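Local coordinates for O-succinylhomoserine sulfhydrylase (Mycobacterium tuberculosis, PDB 3NDN), which probably uses pyridoxal phosphate to make L-homocysteine and succinate from O-succinyl-L-homoserine and hydrogen sulfide, a step in methionine synthesis, at residues V74-R77 and Y78-T82; Q252-M255 and R256-P260; A59-A62 and E63-A67; M36-G40 and F41-A45. All blocks are in the same frame, centred on the assembly; numbering follows the deposited sequence.

Interaction 1. Residues V74-R77 and Y78-T82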
loop_
_atom_site.group_PDB
_atom_site.type_symbol
_atom_site.label_atom_id
_atom_site.label_comp_id
_atom_site.label_asym_id
_atom_site.label_seq_id
_atom_site.Cartn_x
_atom_site.Cartn_y
_atom_site.Cartn_z
ATOM N N VAL A 74 -16.157 -15.617 4.251
ATOM C CA VAL A 74 -17.497 -15.055 3.925
ATOM C C VAL A 74 -17.514 -13.528 3.770
ATOM O O VAL A 74 -18.078 -13.008 2.806
ATOM C CB VAL A 74 -18.587 -15.497 4.973
ATOM C CG1 VAL A 74 -19.916 -14.778 4.750
ATOM C CG2 VAL A 74 -18.791 -17.002 4.927
ATOM N N TYR A 75 -16.912 -12.803 4.713
ATOM C CA TYR A 75 -16.898 -11.344 4.659
ATOM C C TYR A 75 -15.795 -10.821 5.573
ATOM O O TYR A 75 -15.658 -11.281 6.713
ATOM C CB TYR A 75 -18.259 -10.766 5.094
ATOM C CG TYR A 75 -18.474 -9.300 4.742
ATOM C CD1 TYR A 75 -18.524 -8.321 5.742
ATOM C CD2 TYR A 75 -18.642 -8.895 3.412
ATOM C CE1 TYR A 75 -18.733 -6.958 5.429
ATOM C CE2 TYR A 75 -18.853 -7.535 3.081
ATOM C CZ TYR A 75 -18.890 -6.577 4.092
ATOM O OH TYR A 75 -19.096 -5.249 3.774
ATOM N N SER A 76 -15.025 -9.865 5.066
ATOM C CA SER A 76 -13.820 -9.375 5.747
ATOM C C SER A 76 -14.009 -8.632 7.067
ATOM O O SER A 76 -13.044 -8.527 7.846
ATOM C CB SER A 76 -12.937 -8.567 4.785
ATOM O OG SER A 76 -12.295 -9.427 3.855
ATOM N N ARG A 77 -15.221 -8.126 7.350
ATOM C CA ARG A 77 -15.477 -7.526 8.661
ATOM C C ARG A 77 -15.166 -8.503 9.796
ATOM O O ARG A 77 -14.726 -8.076 10.869
ATOM C CB ARG A 77 -16.920 -6.984 8.818
ATOM C CG ARG A 77 -17.039 -5.832 9.840
ATOM C CD ARG A 77 -18.496 -5.482 10.256
ATOM N NE ARG A 77 -19.412 -5.356 9.114
ATOM C CZ ARG A 77 -20.328 -6.263 8.782
ATOM N NH1 ARG A 77 -21.109 -6.060 7.721
ATOM N NH2 ARG A 77 -20.476 -7.367 9.514
ATOM N N TYR A 78 -15.369 -9.797 9.579
ATOM C CA TYR A 78 -15.034 -10.754 10.643
ATOM C C TYR A 78 -14.120 -11.931 10.301
ATOM O O TYR A 78 -13.860 -12.764 11.163
ATOM C CB TYR A 78 -16.283 -11.265 11.344
ATOM C CG TYR A 78 -17.338 -11.790 10.407
ATOM C CD1 TYR A 78 -18.354 -10.949 9.938
ATOM C CD2 TYR A 78 -17.354 -13.124 10.015
ATOM C CE1 TYR A 78 -19.336 -11.421 9.099
ATOM C CE2 TYR A 78 -18.351 -13.609 9.163
ATOM C CZ TYR A 78 -19.334 -12.747 8.715
ATOM O OH TYR A 78 -20.328 -13.193 7.864
ATOM N N GLY A 79 -13.625 -11.992 9.074
ATOM C CA GLY A 79 -12.570 -12.965 8.721
ATOM C C GLY A 79 -11.957 -12.662 7.363
ATOM O O GLY A 79 -12.685 -12.430 6.399
ATOM N N ASN A 80 -10.624 -12.688 7.292
ATOM C CA ASN A 80 -9.843 -12.406 6.063
ATOM C C ASN A 80 -8.515 -13.216 6.102
ATOM O O ASN A 80 -7.900 -13.336 7.170
ATOM C CB ASN A 80 -9.597 -10.885 5.952
ATOM C CG ASN A 80 -8.583 -10.507 4.851
ATOM O OD1 ASN A 80 -7.376 -10.655 5.036
ATOM N ND2 ASN A 80 -9.085 -9.984 3.714
ATOM N N PRO A 81 -8.058 -13.766 4.958
ATOM C CA PRO A 81 -6.835 -14.607 5.040
ATOM C C PRO A 81 -5.534 -13.921 5.531
ATOM O O PRO A 81 -4.749 -14.556 6.251
ATOM C CB PRO A 81 -6.678 -15.161 3.624
ATOM C CG PRO A 81 -7.658 -14.413 2.764
ATOM C CD PRO A 81 -8.746 -13.927 3.662
ATOM N N THR A 82 -5.297 -12.667 5.131
ATOM C CA THR A 82 -4.148 -11.892 5.647
ATOM C C THR A 82 -4.293 -11.565 7.151
ATOM O O THR A 82 -3.328 -11.694 7.935
ATOM C CB THR A 82 -3.933 -10.607 4.793
ATOM O OG1 THR A 82 -3.821 -10.971 3.415
ATOM C CG2 THR A 82 -2.695 -9.829 5.216
HETATM O O HOH W 1 -15.064 -14.398 6.513
#
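The carbonyl oxygen Tyr75 O lies over the centre of one face of the Tyr78 ring, 4.0 Å above its plane. At the phenol end, Val74 CG1 comes within 3.5 Å of Tyr78 OH, one methyl of the branched valine lying against the phenol oxygen. Tyr75 CE1 lies over one face of the Arg77 guanidinium, offset toward the rim of that group, while Arg77 NH2 passes Tyr78 CD1 at a slant, the guanidinium and Tyr78 ring planes 43° apart. In the Arg256 conformer given, one of two, Tyr78 also makes a cation-pi contact with Arg256.

With CG lodged between backbone N and carbonyl carbon (chi1 51°), Tyr78 folds its ring back over the turn. The turn closes on Tyr75 O, which accepts from Tyr78 N at 3.2 Å, well above the carbonyl plane, and from Gly79 N, also at 3.2 Å. Water 1 bridges Val74 N (2.8 Å) and Gly79 O (3.1 Å).

Beyond the turn, Asn80 ND2 donates to Ser76 OG at 3.3 Å, with the oxygen close to the amide plane. Ser76 OG hydrogen-bonds to Thr51 O, and Asn80 ND2 also meets Tyr49 O. Asparagine suits this place because its other end, OD1, caps helix 81-94, weakly at Thr82 N and again at Val83 N.

Tyr75 OH and Arg77 NE both bond the pyridoxal-phosphate-modified lysine of the second subunit, probably at its phosphate as in related trans-sulfuration enzymes. This is consistent with a turn that positions two polar groups for a cofactor carried by the neighbouring chain.

Interaction 2. Residues Q252-M255 and R256-P260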
loop_
_atom_site.group_PDB
_atom_site.type_symbol
_atom_site.label_atom_id
_atom_site.label_comp_id
_atom_site.label_asym_id
_atom_site.label_seq_id
_atom_site.Cartn_x
_atom_site.Cartn_y
_atom_site.Cartn_z
ATOM N N GLN A 252 -16.634 -12.706 19.376
ATOM C CA GLN A 252 -17.034 -12.791 17.964
ATOM C C GLN A 252 -18.337 -12.032 17.692
ATOM O O GLN A 252 -18.448 -11.329 16.690
ATOM C CB GLN A 252 -17.156 -14.248 17.500
ATOM C CG GLN A 252 -17.403 -14.425 15.992
ATOM C CD GLN A 252 -17.701 -15.882 15.612
ATOM O OE1 GLN A 252 -16.810 -16.737 15.618
ATOM N NE2 GLN A 252 -18.962 -16.165 15.289
ATOM N N LYS A 253 -19.313 -12.161 18.583
ATOM C CA LYS A 253 -20.590 -11.462 18.406
ATOM C C LYS A 253 -20.417 -9.946 18.329
ATOM O O LYS A 253 -20.970 -9.301 17.428
ATOM C CB LYS A 253 -21.578 -11.846 19.509
ATOM C CG LYS A 253 -22.985 -11.318 19.293
ATOM C CD LYS A 253 -23.907 -11.756 20.410
ATOM C CE LYS A 253 -25.343 -11.322 20.134
ATOM N NZ LYS A 253 -26.190 -11.473 21.362
ATOM N N LEU A 254 -19.661 -9.366 19.264
ATOM C CA LEU A 254 -19.403 -7.932 19.204
ATOM C C LEU A 254 -18.588 -7.512 17.959
ATOM O O LEU A 254 -18.845 -6.458 17.372
ATOM C CB LEU A 254 -18.740 -7.426 20.504
ATOM C CG LEU A 254 -19.632 -7.304 21.751
ATOM C CD1 LEU A 254 -18.807 -6.895 23.004
ATOM C CD2 LEU A 254 -20.762 -6.290 21.515
ATOM N N MET A 255 -17.612 -8.330 17.557
ATOM C CA MET A 255 -16.774 -7.992 16.390
ATOM C C MET A 255 -17.546 -7.992 15.060
ATOM O O MET A 255 -17.407 -7.058 14.262
ATOM C CB MET A 255 -15.515 -8.885 16.304
ATOM C CG MET A 255 -14.480 -8.661 17.406
ATOM S SD MET A 255 -13.779 -6.996 17.588
ATOM C CE MET A 255 -12.971 -6.772 15.969
ATOM N N ARG A 256 -18.356 -9.024 14.830
ATOM C CA ARG A 256 -19.174 -9.116 13.620
ATOM C C ARG A 256 -20.163 -7.944 13.502
ATOM O O ARG A 256 -20.276 -7.303 12.444
ATOM C CB ARG A 256 -19.943 -10.444 13.585
ATOM C CG ARG A 256 -19.087 -11.700 13.449
ATOM C CD ARG A 256 -19.935 -12.903 13.044
ATOM N NE ARG A 256 -19.144 -14.114 12.827
ATOM C CZ ARG A 256 -19.590 -15.180 12.165
ATOM N NH1 ARG A 256 -20.812 -15.175 11.651
ATOM N NH2 ARG A 256 -18.815 -16.240 11.999
ATOM N N HIS A 257 -20.871 -7.655 14.591
ATOM C CA HIS A 257 -22.002 -6.722 14.543
ATOM C C HIS A 257 -21.766 -5.244 14.903
ATOM O O HIS A 257 -22.530 -4.381 14.445
ATOM C CB HIS A 257 -23.183 -7.328 15.317
ATOM C CG HIS A 257 -23.541 -8.715 14.862
ATOM N ND1 HIS A 257 -23.911 -9.002 13.564
ATOM C CD2 HIS A 257 -23.557 -9.895 15.524
ATOM C CE1 HIS A 257 -24.165 -10.294 13.451
ATOM N NE2 HIS A 257 -23.955 -10.861 14.626
ATOM N N THR A 258 -20.752 -4.948 15.723
ATOM C CA THR A 258 -20.308 -3.552 15.937
ATOM C C THR A 258 -19.130 -3.132 15.033
ATOM O O THR A 258 -18.846 -1.946 14.913
ATOM C CB THR A 258 -19.949 -3.202 17.421
ATOM O OG1 THR A 258 -18.726 -3.839 17.811
ATOM C CG2 THR A 258 -21.082 -3.579 18.400
ATOM N N GLY A 259 -18.408 -4.104 14.471
ATOM C CA GLY A 259 -17.385 -3.838 13.412
ATOM C C GLY A 259 -16.169 -2.927 13.592
ATOM O O GLY A 259 -15.826 -2.178 12.666
ATOM N N PRO A 260 -15.467 -2.996 14.749
ATOM C CA PRO A 260 -14.206 -2.266 14.804
ATOM C C PRO A 260 -13.063 -3.099 14.152
ATOM O O PRO A 260 -12.135 -3.536 14.842
ATOM C CB PRO A 260 -13.976 -2.070 16.316
ATOM C CG PRO A 260 -14.681 -3.229 16.971
ATOM C CD PRO A 260 -15.691 -3.808 15.966
#
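Gln252 begins the last turns of helix 244-258, its backbone O accepting from Arg256 N at 3.0 Å. Its extended side chain runs beside that of Arg256 and points the same way. In the Arg256 conformer given, one of two deposited, Gln252 NE2 lies over one guanidinium face, 3.3 Å from Arg256 CZ and without a hydrogen bond, the amide and guanidinium planes 15° apart; the second conformer makes this arrangement provisional.

Lys253 O accepts from His257 N and also lies 3.3 Å from His257 CD2. The aliphatic part of Lys253 crosses the imidazole at a slant, and both polar ends turn to the second subunit: Lys253 NZ forms a salt bridge with its Glu139, and His257 ND1 bonds its Ser132.

Leu254 O is gripped twice by one residue, by Thr258 N at 2.9 Å and by Thr258 OG1 at 2.7 Å, from opposite faces of the carbonyl plane. The hydroxyl gets there by sitting between backbone N and carbonyl carbon (chi1 71°), which leaves the methyl CG2 beside Leu254 CD2.

Met255 O takes a weak bond from Gly259 N at 3.1 Å. The Met255 side chain, bent at its second and third torsions, lays SD 3.9 Å from Pro260 CG and CE 3.5 Å from Pro260 O.

The helix end is therefore closed by polar means. A threonine hydroxyl supplements its own amide, Gly259, lacking a side chain, readily takes the positive phi of 59°, and Pro260, with no N-H to offer, leads the chain out of the helix.

Interaction 3. Residues A59-A62 and E63-A67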
loop_
_atom_site.group_PDB
_atom_site.type_symbol
_atom_site.label_atom_id
_atom_site.label_comp_id
_atom_site.label_asym_id
_atom_site.label_seq_id
_atom_site.Cartn_x
_atom_site.Cartn_y
_atom_site.Cartn_z
ATOM N N ALA A 59 -24.471 -22.713 -5.531
ATOM C CA ALA A 59 -25.421 -22.245 -4.515
ATOM C C ALA A 59 -25.378 -23.094 -3.228
ATOM O O ALA A 59 -25.513 -22.546 -2.134
ATOM C CB ALA A 59 -26.825 -22.188 -5.087
ATOM N N ALA A 60 -25.188 -24.414 -3.369
ATOM C CA ALA A 60 -25.035 -25.319 -2.217
ATOM C C ALA A 60 -23.828 -24.961 -1.332
ATOM O O ALA A 60 -23.937 -25.006 -0.104
ATOM C CB ALA A 60 -24.951 -26.768 -2.665
ATOM N N VAL A 61 -22.690 -24.619 -1.951
ATOM C CA VAL A 61 -21.507 -24.154 -1.206
ATOM C C VAL A 61 -21.759 -22.837 -0.461
ATOM O O VAL A 61 -21.282 -22.659 0.663
ATOM C CB VAL A 61 -20.234 -24.045 -2.110
ATOM C CG1 VAL A 61 -19.072 -23.377 -1.346
ATOM C CG2 VAL A 61 -19.822 -25.434 -2.617
ATOM N N ALA A 62 -22.486 -21.911 -1.085
ATOM C CA ALA A 62 -22.829 -20.642 -0.441
ATOM C C ALA A 62 -23.688 -20.882 0.812
ATOM O O ALA A 62 -23.463 -20.257 1.849
ATOM C CB ALA A 62 -23.555 -19.714 -1.423
ATOM N N GLU A 63 -24.658 -21.790 0.707
ATOM C CA GLU A 63 -25.522 -22.151 1.842
ATOM C C GLU A 63 -24.716 -22.777 2.991
ATOM O O GLU A 63 -24.862 -22.370 4.147
ATOM C CB GLU A 63 -26.660 -23.084 1.390
ATOM C CG GLU A 63 -27.572 -23.575 2.537
ATOM C CD GLU A 63 -28.686 -24.544 2.093
ATOM O OE1 GLU A 63 -28.567 -25.202 1.036
ATOM O OE2 GLU A 63 -29.690 -24.670 2.833
ATOM N N LYS A 64 -23.857 -23.747 2.675
ATOM C CA LYS A 64 -23.038 -24.400 3.702
ATOM C C LYS A 64 -22.074 -23.423 4.388
ATOM O O LYS A 64 -21.822 -23.527 5.595
ATOM C CB LYS A 64 -22.245 -25.570 3.110
ATOM C CG LYS A 64 -23.069 -26.768 2.660
ATOM C CD LYS A 64 -22.145 -27.954 2.344
ATOM C CE LYS A 64 -22.828 -28.975 1.438
ATOM N NZ LYS A 64 -23.879 -29.725 2.188
ATOM N N SER A 65 -21.528 -22.490 3.610
ATOM C CA SER A 65 -20.569 -21.497 4.103
ATOM C C SER A 65 -21.206 -20.529 5.101
ATOM O O SER A 65 -20.616 -20.216 6.143
ATOM C CB SER A 65 -19.943 -20.716 2.930
ATOM O OG SER A 65 -19.138 -21.569 2.122
ATOM N N PHE A 66 -22.402 -20.051 4.775
ATOM C CA PHE A 66 -23.175 -19.209 5.691
ATOM C C PHE A 66 -23.595 -19.926 6.979
ATOM O O PHE A 66 -23.574 -19.327 8.058
ATOM C CB PHE A 66 -24.384 -18.600 4.984
ATOM C CG PHE A 66 -24.136 -17.220 4.468
ATOM C CD1 PHE A 66 -23.402 -17.018 3.291
ATOM C CD2 PHE A 66 -24.630 -16.115 5.159
ATOM C CE1 PHE A 66 -23.165 -15.722 2.808
ATOM C CE2 PHE A 66 -24.407 -14.823 4.695
ATOM C CZ PHE A 66 -23.674 -14.621 3.510
ATOM N N ALA A 67 -23.949 -21.205 6.858
ATOM C CA ALA A 67 -24.334 -22.028 8.013
ATOM C C ALA A 67 -23.125 -22.466 8.853
ATOM O O ALA A 67 -23.280 -23.141 9.879
ATOM C CB ALA A 67 -25.148 -23.243 7.558
HETATM O O HOH W 2 -26.271 -26.867 0.837
#
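Helix 59-66 is a short two-turn helix, and Ser65 folds back in it onto Val61, one turn earlier. Val61 O accepts from Ser65 N at 3.0 Å and from Ser65 OG at 2.8 Å, the two donors coming from opposite faces of the carbonyl plane. Lying beside its own backbone N (chi1 -66°), the hydroxyl points back toward the N-terminal end to that oxygen, and Ser65 OG brushes Val61 CG1 at 3.9 Å. The serine hydroxyl thus finds its hydrogen-bond acceptor within its own helix, which suits a buried position.

One residue further on, Ala62 O receives Phe66 N at 3.1 Å and lies near the plane of the phenyl ring at its edge, 3.5 Å from Phe66 CD1. At the glutamate, water 2 donates to both Ala60 O (3.1 Å) and Glu63 OE1 (2.8 Å), tying the extended side chain to the turn before it.

The small alanines allow close approach of the second subunit: Ala59 packs on its Phe345 and Ala62 on its Thr373, while the backbone N of Ala59 bonds its Asp349. Regular i to i+4 bonding, with a serine hydroxyl doubling the bond to the carbonyl four residues back, is typical of an alpha-helix, here one laid against a partner subunit.

Interaction 4. Residues M36-G40 and F41-A45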
loop_
_atom_site.group_PDB
_atom_site.type_symbol
_atom_site.label_atom_id
_atom_site.label_comp_id
_atom_site.label_asym_id
_atom_site.label_seq_id
_atom_site.Cartn_x
_atom_site.Cartn_y
_atom_site.Cartn_z
ATOM N N MET A 36 1.700 -19.045 8.584
ATOM C CA MET A 36 1.590 -18.707 7.156
ATOM C C MET A 36 0.608 -19.613 6.448
ATOM O O MET A 36 0.427 -20.755 6.852
ATOM C CB MET A 36 2.948 -18.847 6.455
ATOM C CG MET A 36 4.043 -17.988 7.033
ATOM S SD MET A 36 5.494 -17.980 5.966
ATOM C CE MET A 36 6.157 -19.633 6.172
ATOM N N LEU A 37 -0.006 -19.086 5.390
ATOM C CA LEU A 37 -0.926 -19.828 4.504
ATOM C C LEU A 37 -0.627 -19.484 3.023
ATOM O O LEU A 37 -1.311 -18.637 2.423
ATOM C CB LEU A 37 -2.366 -19.409 4.832
ATOM C CG LEU A 37 -3.107 -19.922 6.072
ATOM C CD1 LEU A 37 -4.048 -18.828 6.605
ATOM C CD2 LEU A 37 -3.875 -21.195 5.725
ATOM N N ARG A 38 0.395 -20.119 2.439
ATOM C CA ARG A 38 0.818 -19.804 1.068
ATOM C C ARG A 38 -0.226 -20.278 0.052
ATOM O O ARG A 38 -0.843 -21.339 0.246
ATOM C CB ARG A 38 2.208 -20.417 0.764
ATOM C CG ARG A 38 3.363 -19.706 1.494
ATOM C CD ARG A 38 4.730 -20.383 1.272
ATOM N NE ARG A 38 5.845 -19.554 1.766
ATOM C CZ ARG A 38 6.954 -20.019 2.356
ATOM N NH1 ARG A 38 7.113 -21.326 2.588
ATOM N NH2 ARG A 38 7.904 -19.173 2.750
ATOM N N SER A 39 -0.428 -19.483 -1.002
ATOM C CA SER A 39 -1.258 -19.883 -2.167
ATOM C C SER A 39 -0.553 -20.920 -3.055
ATOM O O SER A 39 0.615 -21.244 -2.841
ATOM C CB SER A 39 -1.620 -18.650 -3.017
ATOM O OG SER A 39 -0.607 -18.379 -3.980
ATOM N N GLY A 40 -1.282 -21.433 -4.054
ATOM C CA GLY A 40 -0.723 -22.280 -5.105
ATOM C C GLY A 40 0.383 -21.672 -5.970
ATOM O O GLY A 40 1.029 -22.402 -6.729
ATOM N N PHE A 41 0.620 -20.356 -5.854
ATOM C CA PHE A 41 1.779 -19.702 -6.505
ATOM C C PHE A 41 3.103 -19.900 -5.739
ATOM O O PHE A 41 4.183 -19.657 -6.284
ATOM C CB PHE A 41 1.535 -18.189 -6.725
ATOM C CG PHE A 41 0.330 -17.881 -7.576
ATOM C CD1 PHE A 41 0.266 -18.311 -8.903
ATOM C CD2 PHE A 41 -0.759 -17.174 -7.041
ATOM C CE1 PHE A 41 -0.853 -18.056 -9.689
ATOM C CE2 PHE A 41 -1.887 -16.907 -7.822
ATOM C CZ PHE A 41 -1.940 -17.340 -9.148
ATOM N N GLU A 42 3.007 -20.340 -4.488
ATOM C CA GLU A 42 4.180 -20.628 -3.652
ATOM C C GLU A 42 5.088 -19.409 -3.427
ATOM O O GLU A 42 6.309 -19.523 -3.434
ATOM C CB GLU A 42 4.987 -21.814 -4.218
ATOM C CG GLU A 42 4.230 -23.155 -4.235
ATOM C CD GLU A 42 5.190 -24.351 -4.209
ATOM O OE1 GLU A 42 5.571 -24.821 -5.295
ATOM O OE2 GLU A 42 5.613 -24.789 -3.098
ATOM N N GLU A 43 4.471 -18.243 -3.237
ATOM C CA GLU A 43 5.190 -17.026 -2.893
ATOM C C GLU A 43 5.962 -17.208 -1.575
ATOM O O GLU A 43 5.453 -17.817 -0.633
ATOM C CB GLU A 43 4.208 -15.828 -2.799
ATOM C CG GLU A 43 3.157 -15.897 -1.664
ATOM C CD GLU A 43 1.951 -16.807 -1.926
ATOM O OE1 GLU A 43 1.771 -17.304 -3.065
ATOM O OE2 GLU A 43 1.133 -16.996 -0.982
ATOM N N THR A 44 7.176 -16.667 -1.515
ATOM C CA THR A 44 8.010 -16.718 -0.296
ATOM C C THR A 44 7.473 -15.826 0.836
ATOM O O THR A 44 7.251 -16.293 1.975
ATOM C CB THR A 44 9.467 -16.364 -0.610
ATOM O OG1 THR A 44 9.957 -17.304 -1.571
ATOM C CG2 THR A 44 10.336 -16.452 0.669
ATOM N N ALA A 45 7.261 -14.552 0.499
ATOM C CA ALA A 45 6.663 -13.551 1.391
ATOM C C ALA A 45 5.134 -13.568 1.415
ATOM O O ALA A 45 4.479 -13.958 0.427
ATOM C CB ALA A 45 7.188 -12.157 1.024
HETATM O O HOH W 3 -1.428 -16.685 0.294
HETATM O O HOH W 4 4.474 -16.584 2.918
#
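Ser39 and Glu43 meet in a two-point grip: Ser39 OG donates to Glu43 OE1 at 2.8 Å on its syn lone pair, and Ser39 N donates to Glu43 OE2 at 2.9 Å, from the syn side but tilted 25° out of the carboxylate plane. The glutamate reaches back by placing CG between backbone N and carbonyl carbon (chi1 65°) and bending at the next torsion.

The same hydroxyl accepts from Phe41 N at 3.0 Å, making an ST turn, while Glu42 N reaches Ser39 O at 3.0 Å to close a type I beta turn. Serine fits here because one small group both gives and takes a hydrogen bond. Water 3 links Glu43 OE2 with Leu37 O.

Further out, Arg38 stretches alongside the returning chain. Its NH2 meets Thr44 O at 3.1 Å, in both the guanidinium and carbonyl planes, and Met36 CE lies over one guanidinium face, toward its rim. Arg38 NH1 makes a salt bridge with Asp355 of the fourth subunit.

Phe41 stacks edge-to-face on Tyr49 of the third subunit, whose His72 bonds Glu42 OE1. The bend itself has no regular secondary structure; it belongs to the long connection between helix 27-33 and helix 59-66, with loops of the third subunit packed on it and strand 355-356 of the fourth reached through Asp355.

How the interactions relate
Along the chain the order is interaction 4, interaction 3, interaction 1 and, much later, interaction 2. The first three belong to the N-terminal arm that runs from helix 27-33 through helix 59-66 to the start of helix 81-94; interaction 2 ends helix 244-258. Interactions 1 and 2, with centres 12 Å apart, touch directly: Arg77 NH2 lies 2.9 Å from Arg256 O, a probable hydrogen bond. Interaction 3, centred 16 Å from interaction 1, reaches it through Phe66 and Val74. Interaction 4 touches none of them within its chain. Interactions 1, 2 and 3 all face the second subunit, and interaction 4 faces the third and fourth, so arm and helix end together contribute to contacts with all three other subunits.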